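Local coordinates for viral structural protein 4 (Bombyx mori cytoplasmic polyhedrosis virus, PDB 6TZ0), which binds GTP and probably assists the RNA-dependent RNA polymerase it accompanies in transcription by this double-stranded RNA virus, at residues B[2-16]-B[157-169]. Sequence-based numbering, arbitrary orientation.
Sequences FAIDPLKHSKLYEEY and IIFDDEKYQSLIP
Ile4 CD1 sits over one face of the Tyr164 ring, 3.8 Å from the ring centroid, a CH-pi contact at the packed centre. Phe159, from Tyr164's own segment, has its CB over the opposite face. The Tyr164 hydroxyl donates to Tyr13 OH at 2.8 Å and weakly accepts Ile4 N. One firm and one weak bond thus meet at this hydroxyl. Next to it, Ala3 N bonds to Ile157 O at 2.9 Å, beside a single beta bridge of Phe2 with Ile157. Phe2 turns one ring face to Ile157 CD1. Tyr13, Tyr16 and Phe159 form an aromatic cluster. Tyr16 CD2 lies 3.5 Å from Phe159 CE2, at the edge of the Phe159 ring. With CG anti to the carbonyl carbon (chi1 -75°), the Tyr16 ring is carried across to Phe159 and Asp161. Its hydroxyl donates to Asp161 OD2 at 2.8 Å from above the carboxylate plane. The margin at Leu12 and exposed Leu167 is looser. Their methyl groups touch, CD1 to CD1 at 3.8 Å, near partly exposed Lys163. The contact ties the N-terminal segment to strand 157-159 and helix 162-166. Strand 182-184 pairs parallel to that strand, helix 196-201 covers Phe2 and Phe159, and helix 170-176 packs on Ala3.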
# COMPACT_ATOMS: atom_id res chain seq x y z
N PHE B 2 5.50 22.56 -37.87
CA PHE B 2 5.09 21.20 -37.60
C PHE B 2 5.82 20.65 -36.38
O PHE B 2 6.85 21.17 -35.96
CB PHE B 2 5.37 20.32 -38.81
CG PHE B 2 4.50 20.62 -39.98
CD1 PHE B 2 3.28 20.00 -40.13
CD2 PHE B 2 4.88 21.56 -40.92
CE1 PHE B 2 2.47 20.28 -41.20
CE2 PHE B 2 4.08 21.85 -41.98
CZ PHE B 2 2.88 21.21 -42.13
N ALA B 3 5.27 19.57 -35.82
CA ALA B 3 5.94 18.91 -34.71
C ALA B 3 7.22 18.22 -35.17
O ALA B 3 8.18 18.13 -34.41
CB ALA B 3 5.00 17.90 -34.06
N ILE B 4 7.23 17.72 -36.40
CA ILE B 4 8.40 17.10 -37.00
C ILE B 4 8.78 17.94 -38.20
O ILE B 4 7.93 18.25 -39.04
CB ILE B 4 8.11 15.65 -37.40
CG1 ILE B 4 7.73 14.84 -36.16
CG2 ILE B 4 9.31 15.02 -38.07
CD1 ILE B 4 7.09 13.53 -36.46
N ASP B 5 10.05 18.32 -38.28
CA ASP B 5 10.54 19.24 -39.29
C ASP B 5 10.50 18.59 -40.67
O ASP B 5 11.13 17.55 -40.87
CB ASP B 5 11.97 19.64 -38.93
CG ASP B 5 12.46 20.85 -39.67
OD1 ASP B 5 11.71 21.42 -40.49
OD2 ASP B 5 13.61 21.26 -39.43
N PRO B 6 9.76 19.15 -41.64
CA PRO B 6 9.73 18.53 -42.97
C PRO B 6 11.01 18.71 -43.76
O PRO B 6 11.27 17.92 -44.67
CB PRO B 6 8.56 19.24 -43.66
CG PRO B 6 7.76 19.82 -42.57
CD PRO B 6 8.75 20.21 -41.52
N LEU B 7 11.80 19.74 -43.46
CA LEU B 7 13.05 19.94 -44.19
C LEU B 7 14.12 18.96 -43.77
O LEU B 7 15.03 18.66 -44.54
CB LEU B 7 13.54 21.37 -44.00
CG LEU B 7 12.65 22.49 -44.54
CD1 LEU B 7 13.26 23.82 -44.18
CD2 LEU B 7 12.46 22.37 -46.03
N LYS B 8 14.02 18.43 -42.55
CA LYS B 8 14.94 17.40 -42.07
C LYS B 8 14.39 16.00 -42.32
O LYS B 8 15.08 15.16 -42.90
CB LYS B 8 15.23 17.60 -40.58
CG LYS B 8 16.51 18.38 -40.25
CD LYS B 8 16.48 19.80 -40.78
CE LYS B 8 17.78 20.53 -40.53
NZ LYS B 8 18.06 20.69 -39.08
N HIS B 9 13.17 15.74 -41.87
CA HIS B 9 12.57 14.42 -42.00
C HIS B 9 11.58 14.39 -43.17
O HIS B 9 10.40 14.15 -43.00
CB HIS B 9 11.89 14.03 -40.70
CG HIS B 9 12.81 14.03 -39.52
ND1 HIS B 9 13.02 15.15 -38.75
CD2 HIS B 9 13.60 13.06 -39.01
CE1 HIS B 9 13.89 14.86 -37.80
NE2 HIS B 9 14.26 13.60 -37.94
N SER B 10 12.11 14.63 -44.37
CA SER B 10 11.27 14.69 -45.55
C SER B 10 10.72 13.33 -45.95
O SER B 10 9.62 13.26 -46.50
CB SER B 10 12.04 15.29 -46.72
OG SER B 10 13.09 14.43 -47.13
N LYS B 11 11.46 12.26 -45.67
CA LYS B 11 11.06 10.92 -46.10
C LYS B 11 9.84 10.42 -45.33
O LYS B 11 8.99 9.71 -45.89
CB LYS B 11 12.24 9.98 -45.93
CG LYS B 11 12.08 8.63 -46.58
CD LYS B 11 12.03 8.78 -48.09
CE LYS B 11 13.35 9.31 -48.63
NZ LYS B 11 14.46 8.33 -48.47
N LEU B 12 9.74 10.80 -44.05
CA LEU B 12 8.56 10.49 -43.24
C LEU B 12 7.31 11.15 -43.80
O LEU B 12 6.23 10.56 -43.79
CB LEU B 12 8.79 10.92 -41.80
CG LEU B 12 7.63 10.74 -40.83
CD1 LEU B 12 7.30 9.28 -40.61
CD2 LEU B 12 7.90 11.45 -39.52
N TYR B 13 7.45 12.39 -44.29
CA TYR B 13 6.31 13.04 -44.91
C TYR B 13 6.03 12.48 -46.30
O TYR B 13 4.88 12.49 -46.74
CB TYR B 13 6.54 14.55 -44.98
CG TYR B 13 6.40 15.23 -43.65
CD1 TYR B 13 5.15 15.63 -43.19
CD2 TYR B 13 7.49 15.46 -42.84
CE1 TYR B 13 5.01 16.25 -41.97
CE2 TYR B 13 7.36 16.08 -41.61
CZ TYR B 13 6.12 16.47 -41.19
OH TYR B 13 5.97 17.09 -39.98
N GLU B 14 7.06 11.97 -46.99
CA GLU B 14 6.82 11.31 -48.27
C GLU B 14 6.04 10.02 -48.09
O GLU B 14 5.33 9.59 -48.99
CB GLU B 14 8.15 11.01 -48.97
CG GLU B 14 8.91 12.23 -49.44
CD GLU B 14 10.12 11.87 -50.25
OE1 GLU B 14 10.45 10.66 -50.34
OE2 GLU B 14 10.75 12.78 -50.83
N GLU B 15 6.20 9.38 -46.93
CA GLU B 15 5.42 8.19 -46.60
C GLU B 15 3.93 8.48 -46.54
O GLU B 15 3.11 7.67 -46.98
CB GLU B 15 5.92 7.63 -45.27
CG GLU B 15 5.20 6.42 -44.76
CD GLU B 15 5.74 5.97 -43.42
OE1 GLU B 15 6.68 6.62 -42.92
OE2 GLU B 15 5.21 4.99 -42.86
N TYR B 16 3.56 9.65 -46.01
CA TYR B 16 2.16 10.05 -45.89
C TYR B 16 1.55 10.52 -47.20
O TYR B 16 0.36 10.87 -47.21
CB TYR B 16 2.05 11.16 -44.84
CG TYR B 16 2.17 10.67 -43.43
CD1 TYR B 16 1.74 9.41 -43.07
CD2 TYR B 16 2.80 11.43 -42.46
CE1 TYR B 16 1.86 8.94 -41.78
CE2 TYR B 16 2.93 10.97 -41.16
CZ TYR B 16 2.46 9.72 -40.83
OH TYR B 16 2.58 9.24 -39.55
N ILE B 157 1.73 22.17 -35.22
CA ILE B 157 0.89 21.34 -36.08
C ILE B 157 1.23 19.87 -35.86
O ILE B 157 2.39 19.47 -35.99
CB ILE B 157 1.08 21.73 -37.56
CG1 ILE B 157 0.69 23.18 -37.77
CG2 ILE B 157 0.23 20.87 -38.42
CD1 ILE B 157 1.12 23.72 -39.08
N ILE B 158 0.21 19.07 -35.55
CA ILE B 158 0.36 17.66 -35.24
C ILE B 158 -0.57 16.87 -36.16
O ILE B 158 -1.71 17.28 -36.39
CB ILE B 158 0.02 17.36 -33.77
CG1 ILE B 158 0.81 18.24 -32.82
CG2 ILE B 158 0.38 15.95 -33.39
CD1 ILE B 158 0.32 18.18 -31.42
N PHE B 159 -0.09 15.75 -36.69
CA PHE B 159 -0.97 14.80 -37.35
C PHE B 159 -1.63 13.91 -36.30
O PHE B 159 -1.08 13.67 -35.22
CB PHE B 159 -0.22 13.91 -38.34
CG PHE B 159 0.26 14.61 -39.58
CD1 PHE B 159 -0.12 15.91 -39.87
CD2 PHE B 159 1.05 13.95 -40.49
CE1 PHE B 159 0.32 16.53 -41.01
CE2 PHE B 159 1.49 14.57 -41.64
CZ PHE B 159 1.12 15.86 -41.89
N ASP B 160 -2.81 13.38 -36.63
CA ASP B 160 -3.55 12.54 -35.69
C ASP B 160 -3.26 11.05 -35.91
O ASP B 160 -4.12 10.20 -35.71
CB ASP B 160 -5.04 12.83 -35.80
CG ASP B 160 -5.82 12.44 -34.56
OD1 ASP B 160 -5.19 11.97 -33.59
OD2 ASP B 160 -7.05 12.59 -34.56
N ASP B 161 -2.04 10.73 -36.34
CA ASP B 161 -1.56 9.38 -36.54
C ASP B 161 -0.71 8.98 -35.34
O ASP B 161 -0.11 9.83 -34.68
CB ASP B 161 -0.74 9.30 -37.82
CG ASP B 161 -0.49 7.89 -38.29
OD1 ASP B 161 -0.97 6.94 -37.64
OD2 ASP B 161 0.22 7.73 -39.30
N GLU B 162 -0.66 7.68 -35.05
CA GLU B 162 0.13 7.22 -33.91
C GLU B 162 1.61 7.12 -34.26
O GLU B 162 2.47 7.43 -33.43
CB GLU B 162 -0.40 5.88 -33.41
CG GLU B 162 0.30 5.34 -32.18
CD GLU B 162 -0.29 4.03 -31.69
OE1 GLU B 162 -1.27 3.55 -32.30
OE2 GLU B 162 0.25 3.46 -30.72
N LYS B 163 1.92 6.67 -35.48
CA LYS B 163 3.29 6.64 -35.97
C LYS B 163 3.90 8.03 -36.06
O LYS B 163 5.11 8.20 -35.88
CB LYS B 163 3.31 5.94 -37.33
CG LYS B 163 4.66 5.79 -38.02
CD LYS B 163 5.57 4.86 -37.28
CE LYS B 163 6.75 4.47 -38.15
NZ LYS B 163 7.60 5.62 -38.52
N TYR B 164 3.07 9.05 -36.32
CA TYR B 164 3.56 10.42 -36.28
C TYR B 164 3.83 10.87 -34.85
O TYR B 164 4.82 11.55 -34.58
CB TYR B 164 2.55 11.35 -36.95
CG TYR B 164 3.03 12.76 -37.18
CD1 TYR B 164 3.75 13.09 -38.32
CD2 TYR B 164 2.79 13.77 -36.25
CE1 TYR B 164 4.20 14.37 -38.53
CE2 TYR B 164 3.24 15.04 -36.45
CZ TYR B 164 3.94 15.34 -37.59
OH TYR B 164 4.38 16.63 -37.78
N GLN B 165 2.94 10.51 -33.92
CA GLN B 165 3.06 10.99 -32.54
C GLN B 165 4.19 10.30 -31.79
O GLN B 165 4.70 10.86 -30.82
CB GLN B 165 1.75 10.78 -31.79
CG GLN B 165 0.64 11.72 -32.19
CD GLN B 165 -0.67 11.39 -31.52
OE1 GLN B 165 -0.76 10.43 -30.76
NE2 GLN B 165 -1.69 12.17 -31.81
N SER B 166 4.56 9.10 -32.20
CA SER B 166 5.71 8.45 -31.59
C SER B 166 7.02 9.11 -31.97
O SER B 166 8.01 8.98 -31.24
CB SER B 166 5.76 6.97 -31.97
OG SER B 166 6.03 6.83 -33.35
N LEU B 167 7.06 9.81 -33.09
CA LEU B 167 8.28 10.42 -33.61
C LEU B 167 8.41 11.89 -33.26
O LEU B 167 9.37 12.53 -33.70
CB LEU B 167 8.33 10.24 -35.12
CG LEU B 167 8.44 8.78 -35.55
CD1 LEU B 167 8.29 8.64 -37.04
CD2 LEU B 167 9.76 8.21 -35.09
N ILE B 168 7.47 12.44 -32.50
CA ILE B 168 7.59 13.84 -32.09
C ILE B 168 8.70 13.96 -31.05
O ILE B 168 8.79 13.10 -30.15
CB ILE B 168 6.24 14.35 -31.54
CG1 ILE B 168 5.20 14.37 -32.66
CG2 ILE B 168 6.36 15.72 -30.94
CD1 ILE B 168 3.80 14.67 -32.17
N PRO B 169 9.59 14.95 -31.15
CA PRO B 169 10.63 15.13 -30.14
C PRO B 169 10.07 15.49 -28.78
O PRO B 169 8.90 15.84 -28.62
CB PRO B 169 11.46 16.29 -30.71
CG PRO B 169 11.21 16.24 -32.15
CD PRO B 169 9.81 15.80 -32.32